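Long-range contacts in 3-carboxy-cis,cis-muconate cycloisomerase (Acinetobacter calcoaceticus, PDB 1Q5N), which is a mostly helical enzyme of the fumarase/aspartase superfamily that assembles from four copies of its chain: residues 132-137 with 179-184; 148-153 with 354-359; 193-198 with 228-233. One frame throughout, in Å; residues are numbered along the deposited sequence.

Contact 1: 132-137 with 179-184; sequences QVQQCY and RDLDRI
Asp180, whose CB rests on Val133 CG1 at 4.3 Å, has a carboxylate held on both oxygens. Arg183 NH1 meets Asp180 OD1 at 2.9 Å, in the plane of its guanidinium, as part of a salt bridge between residues three positions apart in one helix; the N-H is bent well off line at 122°, so the hydrogen-bond component is weak. Asn250 reaches Asp180 OD2 through a further weak bond, and Arg183 has a second set of partners in Asp235 and Glu239 of the second subunit. The two segments belong to helices 110-146 and 166-191, neighbours in the long helical bundle characteristic of this superfamily. They run nearly antiparallel, at 157°, with axes 9.9 Å apart. Leu181 fills the space between them. Its CD1 presses on Val133 CG1 at 3.3 Å, closer than carbons usually pack. Leu181 CD1 also nearly eclipses CA about the CB-CG bond (chi2 9°), which makes the exact placing of that methyl doubtful. Val133 points CG1 across the gap, and the two side chains run alongside in opposite senses. The other branch, Leu181 CD2, touches two groups: Tyr137 CD2 at 3.9 Å, where the ring is met obliquely, and Gln134 OE1 at 3.8 Å. Gln134 folds back at its second torsion to lie crosswise to Leu181, while its NE2 bonds weakly to Glu138. No hydrogen bond joins the two segments; apolar packing holds the helices here, while Asp180 turns to Asn250 of helix 235-261, and Arg179 and Arg183 to the second subunit.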
loop_
_atom_site.group_PDB
_atom_site.type_symbol
_atom_site.label_atom_id
_atom_site.label_comp_id
_atom_site.label_asym_id
_atom_site.label_seq_id
_atom_site.Cartn_x
_atom_site.Cartn_y
_atom_site.Cartn_z
ATOM N N GLN A 132 2.795 -17.543 20.994
ATOM C CA GLN A 132 4.104 -16.934 20.724
ATOM C C GLN A 132 4.172 -15.567 21.409
ATOM O O GLN A 132 5.154 -15.227 22.032
ATOM C CB GLN A 132 4.314 -16.739 19.245
ATOM C CG GLN A 132 4.417 -18.023 18.466
ATOM C CD GLN A 132 4.545 -17.732 16.974
ATOM O OE1 GLN A 132 3.632 -17.176 16.386
ATOM N NE2 GLN A 132 5.678 -18.093 16.365
ATOM N N VAL A 133 3.100 -14.788 21.337
ATOM C CA VAL A 133 3.132 -13.478 21.977
ATOM C C VAL A 133 3.289 -13.612 23.499
ATOM O O VAL A 133 4.001 -12.820 24.130
ATOM C CB VAL A 133 1.871 -12.686 21.666
ATOM C CG1 VAL A 133 1.815 -11.436 22.515
ATOM C CG2 VAL A 133 1.852 -12.356 20.180
ATOM N N GLN A 134 2.604 -14.605 24.073
ATOM C CA GLN A 134 2.641 -14.877 25.492
ATOM C C GLN A 134 4.111 -15.200 25.907
ATOM O O GLN A 134 4.584 -14.696 26.910
ATOM C CB GLN A 134 1.722 -16.079 25.783
ATOM C CG GLN A 134 1.634 -16.483 27.233
ATOM C CD GLN A 134 1.018 -15.372 28.105
ATOM O OE1 GLN A 134 -0.093 -14.898 27.835
ATOM N NE2 GLN A 134 1.739 -14.960 29.158
ATOM N N GLN A 135 4.806 -16.052 25.159
ATOM C CA GLN A 135 6.187 -16.355 25.490
ATOM C C GLN A 135 7.104 -15.128 25.313
ATOM O O GLN A 135 8.032 -14.931 26.110
ATOM C CB GLN A 135 6.728 -17.472 24.621
ATOM C CG GLN A 135 6.113 -18.749 24.896
ATOM C CD GLN A 135 6.691 -19.778 23.998
ATOM O OE1 GLN A 135 7.795 -20.280 24.252
ATOM N NE2 GLN A 135 5.982 -20.097 22.914
ATOM N N CYS A 136 6.867 -14.344 24.250
ATOM C CA CYS A 136 7.637 -13.136 24.027
ATOM C C CYS A 136 7.419 -12.222 25.233
ATOM O O CYS A 136 8.375 -11.660 25.753
ATOM C CB CYS A 136 7.205 -12.398 22.725
ATOM S SG CYS A 136 7.884 -13.155 21.243
ATOM N N TYR A 137 6.170 -12.062 25.663
ATOM C CA TYR A 137 5.853 -11.213 26.824
ATOM C C TYR A 137 6.618 -11.662 28.106
ATOM O O TYR A 137 7.295 -10.867 28.773
ATOM C CB TYR A 137 4.365 -11.264 27.069
ATOM C CG TYR A 137 3.861 -10.442 28.241
ATOM C CD1 TYR A 137 4.236 -9.112 28.401
ATOM C CD2 TYR A 137 2.891 -10.966 29.111
ATOM C CE1 TYR A 137 3.668 -8.323 29.347
ATOM C CE2 TYR A 137 2.294 -10.172 30.087
ATOM C CZ TYR A 137 2.675 -8.858 30.198
ATOM O OH TYR A 137 2.022 -8.050 31.108
ATOM N N ARG A 179 -0.404 -5.405 25.416
ATOM C CA ARG A 179 -1.557 -4.808 24.717
ATOM C C ARG A 179 -1.987 -5.701 23.505
ATOM O O ARG A 179 -3.169 -5.744 23.130
ATOM C CB ARG A 179 -1.239 -3.372 24.273
ATOM C CG ARG A 179 -1.133 -2.409 25.403
ATOM C CD ARG A 179 -1.029 -0.978 24.879
ATOM N NE ARG A 179 0.220 -0.704 24.129
ATOM C CZ ARG A 179 1.427 -0.522 24.682
ATOM N NH1 ARG A 179 1.588 -0.590 25.997
ATOM N NH2 ARG A 179 2.474 -0.218 23.933
ATOM N N ASP A 180 -1.040 -6.428 22.917
ATOM C CA ASP A 180 -1.370 -7.330 21.839
ATOM C C ASP A 180 -2.194 -8.518 22.360
ATOM O O ASP A 180 -3.122 -8.987 21.687
ATOM C CB ASP A 180 -0.116 -7.872 21.169
ATOM C CG ASP A 180 0.613 -6.815 20.362
ATOM O OD1 ASP A 180 -0.052 -5.870 19.865
ATOM O OD2 ASP A 180 1.853 -6.939 20.213
ATOM N N LEU A 181 -1.814 -9.024 23.527
ATOM C CA LEU A 181 -2.543 -10.114 24.155
ATOM C C LEU A 181 -3.999 -9.632 24.429
ATOM O O LEU A 181 -4.947 -10.364 24.213
ATOM C CB LEU A 181 -1.857 -10.504 25.460
ATOM C CG LEU A 181 -1.054 -11.794 25.552
ATOM C CD1 LEU A 181 -0.810 -12.507 24.253
ATOM C CD2 LEU A 181 0.229 -11.426 26.230
ATOM N N ASP A 182 -4.168 -8.390 24.853
ATOM C CA ASP A 182 -5.493 -7.892 25.102
ATOM C C ASP A 182 -6.305 -7.794 23.796
ATOM O O ASP A 182 -7.511 -8.117 23.758
ATOM C CB ASP A 182 -5.446 -6.510 25.753
ATOM C CG ASP A 182 -4.899 -6.523 27.209
ATOM O OD1 ASP A 182 -4.808 -7.602 27.849
ATOM O OD2 ASP A 182 -4.571 -5.415 27.712
ATOM N N ARG A 183 -5.656 -7.310 22.739
ATOM C CA ARG A 183 -6.335 -7.167 21.459
ATOM C C ARG A 183 -6.800 -8.514 20.922
ATOM O O ARG A 183 -7.926 -8.636 20.449
ATOM C CB ARG A 183 -5.413 -6.530 20.435
ATOM C CG ARG A 183 -5.226 -5.059 20.646
ATOM C CD ARG A 183 -4.209 -4.503 19.627
ATOM N NE ARG A 183 -3.924 -3.118 19.971
ATOM C CZ ARG A 183 -2.732 -2.686 20.384
ATOM N NH1 ARG A 183 -1.701 -3.533 20.491
ATOM N NH2 ARG A 183 -2.589 -1.404 20.716
ATOM N N ILE A 184 -5.929 -9.511 21.020
ATOM C CA ILE A 184 -6.266 -10.848 20.551
ATOM C C ILE A 184 -7.498 -11.392 21.331
ATOM O O ILE A 184 -8.450 -11.869 20.721
ATOM C CB ILE A 184 -5.074 -11.818 20.717
ATOM C CG1 ILE A 184 -4.017 -11.499 19.662
ATOM C CG2 ILE A 184 -5.563 -13.272 20.646
ATOM C CD1 ILE A 184 -2.801 -12.368 19.691
#

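Contact 2: 148-153 with 354-359; sequences RHQVMM and VNAENM
The first turn of helix 356-364 packs against the start of the central strand of a small three-stranded antiparallel sheet, bringing Met359 and Ala356 onto Gln150, just before strand 151-156, and Met359 onto Met152 within it. Asn355 is the N-cap. Its OD1 accepts from Asn358 N at 3.1 Å, with the donor lying 46° out of the carbonyl plane, so no lone pair is used directly. Met359, extended beyond CG, brings SD alongside the Gln150 chain, 3.6 Å from Gln150 CG. Gln150 sends CG anti to its N (chi1 175°) and then bends (chi2 56°), a shape that turns the amide back on its own backbone. Gln150 NE2 thereby donates to Val151 O at 3.0 Å, while Gln150 OE1 lies against Ala356 CB at 3.4 Å. The amide nitrogen has two acceptors, Val151 O and a water, which passes the link on to Ala356 O. Deeper in, the two methionine chains meet at a slant, Met152 SD 4.1 Å from Met359 CE, and both side chains also touch Leu166 at the start of helix 166-191. No direct hydrogen bond spans the segments. A second water ties strand to helix, accepting from Met153 N at 2.9 Å and donating to Met359 O at 3.0 Å.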
loop_
_atom_site.group_PDB
_atom_site.type_symbol
_atom_site.label_atom_id
_atom_site.label_comp_id
_atom_site.label_asym_id
_atom_site.label_seq_id
_atom_site.Cartn_x
_atom_site.Cartn_y
_atom_site.Cartn_z
ATOM N N ARG A 148 17.325 -4.241 34.562
ATOM C CA ARG A 148 16.722 -2.959 34.873
ATOM C C ARG A 148 17.743 -1.898 35.304
ATOM O O ARG A 148 17.458 -0.709 35.267
ATOM C CB ARG A 148 15.631 -3.140 35.938
ATOM C CG ARG A 148 16.066 -3.760 37.290
ATOM C CD ARG A 148 15.309 -3.009 38.380
ATOM N NE ARG A 148 14.037 -3.626 38.654
ATOM C CZ ARG A 148 12.886 -2.994 38.915
ATOM N NH1 ARG A 148 12.747 -1.668 38.940
ATOM N NH2 ARG A 148 11.840 -3.742 39.207
ATOM N N HIS A 149 18.919 -2.341 35.724
ATOM C CA HIS A 149 19.975 -1.428 36.163
ATOM C C HIS A 149 21.140 -1.334 35.166
ATOM O O HIS A 149 22.130 -0.646 35.442
ATOM C CB HIS A 149 20.539 -1.838 37.564
ATOM C CG HIS A 149 19.532 -1.725 38.672
ATOM N ND1 HIS A 149 19.107 -2.813 39.411
ATOM C CD2 HIS A 149 18.770 -0.667 39.074
ATOM C CE1 HIS A 149 18.117 -2.439 40.213
ATOM N NE2 HIS A 149 17.895 -1.145 40.022
ATOM N N GLN A 150 21.047 -2.020 34.030
ATOM C CA GLN A 150 22.118 -1.952 33.056
ATOM C C GLN A 150 22.003 -0.606 32.304
ATOM O O GLN A 150 21.169 -0.450 31.378
ATOM C CB GLN A 150 22.006 -3.101 32.083
ATOM C CG GLN A 150 23.022 -3.008 30.983
ATOM C CD GLN A 150 24.461 -2.913 31.559
ATOM O OE1 GLN A 150 24.938 -3.854 32.215
ATOM N NE2 GLN A 150 25.150 -1.752 31.326
ATOM N N VAL A 151 22.819 0.371 32.710
ATOM C CA VAL A 151 22.820 1.682 32.068
ATOM C C VAL A 151 23.358 1.682 30.605
ATOM O O VAL A 151 24.293 0.946 30.272
ATOM C CB VAL A 151 23.649 2.682 32.915
ATOM C CG1 VAL A 151 23.750 3.975 32.182
ATOM C CG2 VAL A 151 22.951 2.935 34.261
ATOM N N MET A 152 22.752 2.492 29.737
ATOM C CA MET A 152 23.199 2.590 28.327
ATOM C C MET A 152 22.658 3.899 27.780
ATOM O O MET A 152 21.848 4.550 28.438
ATOM C CB MET A 152 22.657 1.437 27.488
ATOM C CG MET A 152 21.136 1.460 27.455
ATOM S SD MET A 152 20.435 0.190 26.395
ATOM C CE MET A 152 20.835 0.935 24.733
ATOM N N MET A 153 23.085 4.318 26.593
ATOM C CA MET A 153 22.552 5.590 26.089
ATOM C C MET A 153 21.171 5.529 25.425
ATOM O O MET A 153 20.850 4.581 24.687
ATOM C CB MET A 153 23.551 6.211 25.099
ATOM C CG MET A 153 24.892 6.649 25.734
ATOM S SD MET A 153 24.603 7.872 27.080
ATOM C CE MET A 153 23.695 9.172 26.257
ATOM N N VAL A 354 24.231 -9.446 25.939
ATOM C CA VAL A 354 24.396 -8.043 26.309
ATOM C C VAL A 354 25.876 -7.766 26.567
ATOM O O VAL A 354 26.514 -8.519 27.281
ATOM C CB VAL A 354 23.571 -7.737 27.575
ATOM C CG1 VAL A 354 23.775 -6.275 28.043
ATOM C CG2 VAL A 354 22.085 -8.022 27.290
ATOM N N ASN A 355 26.445 -6.724 25.962
ATOM C CA ASN A 355 27.872 -6.410 26.184
ATOM C C ASN A 355 27.949 -5.098 26.985
ATOM O O ASN A 355 27.957 -4.013 26.431
ATOM C CB ASN A 355 28.611 -6.271 24.858
ATOM C CG ASN A 355 30.123 -6.122 25.047
ATOM O OD1 ASN A 355 30.584 -5.417 25.950
ATOM N ND2 ASN A 355 30.899 -6.777 24.188
ATOM N N ALA A 356 27.977 -5.236 28.303
ATOM C CA ALA A 356 27.992 -4.146 29.270
ATOM C C ALA A 356 29.173 -3.205 29.141
ATOM O O ALA A 356 29.039 -2.023 29.415
ATOM C CB ALA A 356 27.910 -4.739 30.720
ATOM N N GLU A 357 30.324 -3.712 28.729
ATOM C CA GLU A 357 31.478 -2.846 28.550
ATOM C C GLU A 357 31.334 -1.857 27.418
ATOM O O GLU A 357 31.710 -0.684 27.561
ATOM C CB GLU A 357 32.704 -3.661 28.294
ATOM C CG GLU A 357 33.380 -3.979 29.549
ATOM C CD GLU A 357 34.572 -4.836 29.273
ATOM O OE1 GLU A 357 35.540 -4.313 28.619
ATOM O OE2 GLU A 357 34.510 -6.033 29.693
ATOM N N ASN A 358 30.829 -2.350 26.283
ATOM C CA ASN A 358 30.566 -1.487 25.126
ATOM C C ASN A 358 29.495 -0.462 25.505
ATOM O O ASN A 358 29.602 0.700 25.136
ATOM C CB ASN A 358 30.165 -2.329 23.913
ATOM C CG ASN A 358 31.369 -3.040 23.325
ATOM O OD1 ASN A 358 32.494 -2.609 23.567
ATOM N ND2 ASN A 358 31.158 -4.102 22.558
ATOM N N MET A 359 28.503 -0.865 26.292
ATOM C CA MET A 359 27.497 0.104 26.715
ATOM C C MET A 359 28.141 1.200 27.553
ATOM O O MET A 359 27.828 2.401 27.404
ATOM C CB MET A 359 26.401 -0.560 27.526
ATOM C CG MET A 359 25.492 -1.405 26.695
ATOM S SD MET A 359 24.251 -2.292 27.718
ATOM C CE MET A 359 23.045 -2.911 26.481
HETATM O O HOH W 1 27.898 -0.609 32.078
HETATM O O HOH W 2 25.456 2.978 25.736
#

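Contact 3: 193-198 with 228-233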
loop_
_atom_site.group_PDB
_atom_site.type_symbol
_atom_site.label_atom_id
_atom_site.label_comp_id
_atom_site.label_asym_id
_atom_site.label_seq_id
_atom_site.Cartn_x
_atom_site.Cartn_y
_atom_site.Cartn_z
ATOM N N VAL A 193 -16.640 -16.859 14.007
ATOM C CA VAL A 193 -18.028 -17.235 13.831
ATOM C C VAL A 193 -18.139 -18.065 12.575
ATOM O O VAL A 193 -17.293 -17.967 11.702
ATOM C CB VAL A 193 -18.913 -15.990 13.696
ATOM C CG1 VAL A 193 -18.882 -15.210 14.975
ATOM C CG2 VAL A 193 -18.404 -15.106 12.532
ATOM N N ALA A 194 -19.197 -18.872 12.484
ATOM C CA ALA A 194 -19.431 -19.744 11.331
ATOM C C ALA A 194 -20.030 -18.980 10.141
ATOM O O ALA A 194 -20.552 -17.884 10.302
ATOM C CB ALA A 194 -20.388 -20.882 11.730
ATOM N N GLN A 195 -19.938 -19.553 8.951
ATOM C CA GLN A 195 -20.575 -18.922 7.788
ATOM C C GLN A 195 -21.517 -19.958 7.153
ATOM O O GLN A 195 -21.057 -21.009 6.675
ATOM C CB GLN A 195 -19.551 -18.513 6.698
ATOM C CG GLN A 195 -20.185 -17.798 5.504
ATOM C CD GLN A 195 -20.445 -16.289 5.755
ATOM O OE1 GLN A 195 -21.472 -15.894 6.310
ATOM N NE2 GLN A 195 -19.494 -15.446 5.338
ATOM N N LEU A 196 -22.813 -19.699 7.166
ATOM C CA LEU A 196 -23.742 -20.622 6.482
ATOM C C LEU A 196 -24.977 -19.805 6.063
ATOM O O LEU A 196 -25.844 -19.469 6.882
ATOM C CB LEU A 196 -24.149 -21.792 7.382
ATOM C CG LEU A 196 -25.105 -22.787 6.684
ATOM C CD1 LEU A 196 -24.373 -23.513 5.570
ATOM C CD2 LEU A 196 -25.639 -23.820 7.690
ATOM N N GLY A 197 -25.045 -19.484 4.780
ATOM C CA GLY A 197 -26.142 -18.668 4.295
ATOM C C GLY A 197 -26.640 -19.086 2.918
ATOM O O GLY A 197 -27.617 -18.547 2.449
ATOM N N GLY A 198 -25.999 -20.047 2.267
ATOM C CA GLY A 198 -26.483 -20.424 0.953
ATOM C C GLY A 198 -26.215 -19.376 -0.123
ATOM O O GLY A 198 -25.685 -18.280 0.161
ATOM N N CYS A 228 -26.747 -12.179 10.889
ATOM C CA CYS A 228 -27.061 -12.331 9.472
ATOM C C CYS A 228 -25.841 -12.848 8.670
ATOM O O CYS A 228 -24.710 -12.811 9.149
ATOM C CB CYS A 228 -27.604 -11.002 8.906
ATOM S SG CYS A 228 -26.452 -9.682 9.168
ATOM N N THR A 229 -26.094 -13.396 7.484
ATOM C CA THR A 229 -25.031 -13.899 6.640
ATOM C C THR A 229 -23.974 -12.780 6.357
ATOM O O THR A 229 -24.323 -11.609 6.234
ATOM C CB THR A 229 -25.631 -14.391 5.325
ATOM O OG1 THR A 229 -26.635 -15.369 5.629
ATOM C CG2 THR A 229 -24.537 -15.029 4.415
ATOM N N TRP A 230 -22.689 -13.130 6.297
ATOM C CA TRP A 230 -21.690 -12.077 6.006
ATOM C C TRP A 230 -20.763 -12.420 4.821
ATOM O O TRP A 230 -19.558 -12.266 4.887
ATOM C CB TRP A 230 -20.877 -11.701 7.254
ATOM C CG TRP A 230 -20.328 -12.873 7.956
ATOM C CD1 TRP A 230 -21.041 -13.795 8.684
ATOM C CD2 TRP A 230 -18.982 -13.350 7.911
ATOM N NE1 TRP A 230 -20.222 -14.821 9.081
ATOM C CE2 TRP A 230 -18.955 -14.584 8.624
ATOM C CE3 TRP A 230 -17.802 -12.865 7.339
ATOM C CZ2 TRP A 230 -17.783 -15.352 8.775
ATOM C CZ3 TRP A 230 -16.634 -13.610 7.479
ATOM C CH2 TRP A 230 -16.633 -14.854 8.201
ATOM N N HIS A 231 -21.365 -12.901 3.738
ATOM C CA HIS A 231 -20.646 -13.200 2.512
ATOM C C HIS A 231 -20.030 -11.916 1.953
ATOM O O HIS A 231 -18.914 -11.914 1.449
ATOM C CB HIS A 231 -21.625 -13.775 1.491
ATOM C CG HIS A 231 -22.011 -15.200 1.770
ATOM N ND1 HIS A 231 -23.186 -15.763 1.320
ATOM C CD2 HIS A 231 -21.381 -16.168 2.481
ATOM C CE1 HIS A 231 -23.269 -17.007 1.749
ATOM N NE2 HIS A 231 -22.185 -17.278 2.457
ATOM N N GLY A 232 -20.767 -10.823 2.054
ATOM C CA GLY A 232 -20.297 -9.559 1.516
ATOM C C GLY A 232 -19.736 -8.557 2.496
ATOM O O GLY A 232 -19.109 -7.616 2.043
ATOM N N GLU A 233 -19.937 -8.750 3.811
ATOM C CA GLU A 233 -19.457 -7.800 4.829
ATOM C C GLU A 233 -18.196 -8.451 5.431
ATOM O O GLU A 233 -18.266 -9.466 6.145
ATOM C CB GLU A 233 -20.569 -7.564 5.873
ATOM C CG GLU A 233 -21.828 -6.802 5.315
ATOM C CD GLU A 233 -22.552 -7.582 4.184
ATOM O OE1 GLU A 233 -22.897 -8.771 4.395
ATOM O OE2 GLU A 233 -22.761 -7.013 3.078
HETATM O O HOH W 3 -26.750 -17.308 7.778
#
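Two irregular loops of the superfamily's helical fold, one following helix 166-191 and the other preceding helix 235-261, meet around Gln195. On the tight side its amide grips the backbone of Trp230 at two points: Trp230 N donates to Gln195 OE1 at 3.0 Å, in the carbonyl plane and on a lone pair, and Gln195 NE2 reaches Trp230 O weakly at 3.2 Å, its stronger partner being Asp115. A bend at the second torsion (chi2 81°) lays this amide over the indole, with NE2 3.3 Å above the ring centre and the planes 36° apart. Trp230 NE1 makes a weak bond to Ala194 O at the ring edge, while Val193 CG2 touches Trp230 CZ2. The imidazole of His231 closes on Gln195 from another side, His231 CD2 lying 3.4 Å from Gln195 CD; its edge faces Gly198 O, and its NE2 is bonded to Asp112. Gly197 passes Thr229 closely: lacking a side chain, it leaves room for Thr229 OG1, 3.6 Å from Gly197 CA and also bonded to Gly201 O. Looser is Leu196, its side chain pointing away: a water donates to Thr229 OG1 at 2.9 Å, but its leg to Leu196 O is suspiciously short and uncertain.

Helix 166-191 relates all three contacts: contact 1 sits on it, the methionines of contact 2 pack on Leu166 at its beginning, and contact 3 opens just after its end. Contact 1 is central, with its centre about 27 Å from that of contact 2 and about 29 Å from that of contact 3; the outer two have centres about 54 Å apart, with the middle of the molecule between them. Along the chain, contacts 1 and 2 alternate their segments, whereas contact 3 follows contact 1 and falls between the two segments of contact 2. None touches another. Contacts 1 and 3 both face the second subunit, through Arg179 and Arg183 in the first and Thr229 and Glu233 in the other.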